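Local coordinates for RagA protein (Porphyromonas gingivalis, PDB 6SLN), which probably imports peptides across the outer membrane as a TonB-dependent receptor, a beta-barrel whose lumen holds a plug domain, at residues V102-S107 / F180-V185. Sequence-based numbering, arbitrary orientation.
Sequences VAKVSS and FESMSV
Lys104 lies over Ser184 and Ser182 where 102-106, an outermost strand of the plug domain's mixed sheet, runs antiparallel to 180-185. The backbone sets this register: Ala103 pairs with Val185 and Val105 with Met183, each through two N-H···O=C bonds.

Lys104 and Ser184 form the non-hydrogen-bonded pair between them, their CA atoms 4.2 Å apart, and the exposed lysine side chain leans across onto the neighbouring strand. From CB, near the carbonyl O of Met183, the chain sets out with CG anti to the backbone N (chi1 -177°), which brings CG 4.0 Å from the OG of Ser184. CD continues outward; a bend at chi3 then turns CE back, 3.8 Å from the OG atoms of both Ser182 and Ser184. NZ ends 3.6 Å from the OG of Ser182, a contact and not a hydrogen bond. Serine suits both sites, being small enough to lie beneath the alkyl chain.

The other face carries Ala103, Val105, Met183 and Val185, nonpolar residues of which the last three are buried: Val126 covers Ala103 and Val105, while unbranched Met183 reaches Leu122. On its other edge 180-185 pairs with strand 203-208, where Glu181 and Ser182 both face Gln207 in a classic beta bulge. At this end the CB of Ser107 rests 3.4 Å from the O of Phe180.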
loop_
_atom_site.group_PDB
_atom_site.type_symbol
_atom_site.label_atom_id
_atom_site.label_comp_id
_atom_site.label_asym_id
_atom_site.label_seq_id
_atom_site.Cartn_x
_atom_site.Cartn_y
_atom_site.Cartn_z
ATOM N N VAL A 102 -38.169 21.254 17.042
ATOM C CA VAL A 102 -37.892 19.885 16.623
ATOM C C VAL A 102 -38.905 19.458 15.569
ATOM O O VAL A 102 -40.115 19.598 15.779
ATOM C CB VAL A 102 -37.929 18.906 17.810
ATOM C CG1 VAL A 102 -37.638 17.494 17.317
ATOM C CG2 VAL A 102 -36.937 19.327 18.875
ATOM N N ALA A 103 -38.415 18.910 14.451
ATOM C CA ALA A 103 -39.249 18.418 13.358
ATOM C C ALA A 103 -38.926 16.958 13.099
ATOM O O ALA A 103 -37.748 16.592 13.041
ATOM C CB ALA A 103 -39.028 19.224 12.083
ATOM N N LYS A 104 -39.964 16.131 12.948
ATOM C CA LYS A 104 -39.799 14.684 12.837
ATOM C C LYS A 104 -40.392 14.164 11.537
ATOM O O LYS A 104 -41.541 14.477 11.202
ATOM C CB LYS A 104 -40.455 13.955 14.012
ATOM C CG LYS A 104 -40.237 12.446 13.960
ATOM C CD LYS A 104 -40.967 11.718 15.077
ATOM C CE LYS A 104 -39.981 10.995 15.990
ATOM N NZ LYS A 104 -40.548 9.713 16.504
ATOM N N VAL A 105 -39.632 13.326 10.830
ATOM C CA VAL A 105 -40.055 12.789 9.542
ATOM C C VAL A 105 -40.248 11.289 9.673
ATOM O O VAL A 105 -39.382 10.583 10.207
ATOM C CB VAL A 105 -39.052 13.130 8.434
ATOM C CG1 VAL A 105 -39.371 12.350 7.210
ATOM C CG2 VAL A 105 -39.137 14.596 8.117
ATOM N N SER A 106 -41.388 10.809 9.174
ATOM C CA SER A 106 -41.839 9.430 9.283
ATOM C C SER A 106 -41.036 8.515 8.349
ATOM O O SER A 106 -40.331 8.968 7.439
ATOM C CB SER A 106 -43.336 9.359 8.977
ATOM O OG SER A 106 -43.680 8.140 8.345
ATOM N N SER A 107 -41.153 7.197 8.577
ATOM C CA SER A 107 -40.407 6.254 7.745
ATOM C C SER A 107 -40.862 6.300 6.291
ATOM O O SER A 107 -40.044 6.095 5.390
ATOM C CB SER A 107 -40.498 4.827 8.313
ATOM O OG SER A 107 -41.807 4.288 8.291
ATOM N N PHE A 180 -34.755 2.609 8.930
ATOM C CA PHE A 180 -34.963 3.862 9.646
ATOM C C PHE A 180 -36.424 4.016 10.049
ATOM O O PHE A 180 -37.326 3.934 9.206
ATOM C CB PHE A 180 -34.537 5.051 8.789
ATOM C CG PHE A 180 -33.079 5.054 8.416
ATOM C CD1 PHE A 180 -32.193 4.162 8.985
ATOM C CD2 PHE A 180 -32.598 5.964 7.494
ATOM C CE1 PHE A 180 -30.861 4.184 8.642
ATOM C CE2 PHE A 180 -31.265 5.990 7.144
ATOM C CZ PHE A 180 -30.396 5.104 7.716
ATOM N N GLU A 181 -36.651 4.243 11.341
ATOM C CA GLU A 181 -38.006 4.452 11.839
ATOM C C GLU A 181 -38.435 5.894 11.647
ATOM O O GLU A 181 -39.522 6.172 11.130
ATOM C CB GLU A 181 -38.088 4.083 13.319
ATOM C CG GLU A 181 -39.484 4.133 13.894
ATOM C CD GLU A 181 -40.464 3.325 13.072
ATOM O OE1 GLU A 181 -41.079 3.903 12.150
ATOM O OE2 GLU A 181 -40.613 2.111 13.342
ATOM N N SER A 182 -37.592 6.822 12.069
ATOM C CA SER A 182 -37.916 8.229 11.986
ATOM C C SER A 182 -36.621 8.999 11.817
ATOM O O SER A 182 -35.520 8.445 11.904
ATOM C CB SER A 182 -38.682 8.701 13.225
ATOM O OG SER A 182 -38.206 8.055 14.395
ATOM N N MET A 183 -36.774 10.285 11.537
ATOM C CA MET A 183 -35.657 11.213 11.501
ATOM C C MET A 183 -36.137 12.512 12.120
ATOM O O MET A 183 -37.144 13.083 11.683
ATOM C CB MET A 183 -35.147 11.428 10.077
ATOM C CG MET A 183 -34.133 12.532 9.977
ATOM S SD MET A 183 -33.495 12.681 8.306
ATOM C CE MET A 183 -33.020 10.990 7.946
ATOM N N SER A 184 -35.457 12.933 13.177
ATOM C CA SER A 184 -35.766 14.172 13.874
ATOM C C SER A 184 -34.727 15.223 13.510
ATOM O O SER A 184 -33.522 14.950 13.530
ATOM C CB SER A 184 -35.799 13.963 15.389
ATOM O OG SER A 184 -36.700 12.935 15.755
ATOM N N VAL A 185 -35.188 16.413 13.150
ATOM C CA VAL A 185 -34.287 17.518 12.860
ATOM C C VAL A 185 -34.417 18.515 13.998
ATOM O O VAL A 185 -35.515 19.016 14.270
ATOM C CB VAL A 185 -34.576 18.155 11.492
ATOM C CG1 VAL A 185 -33.578 19.281 11.202
ATOM C CG2 VAL A 185 -34.482 17.088 10.413
#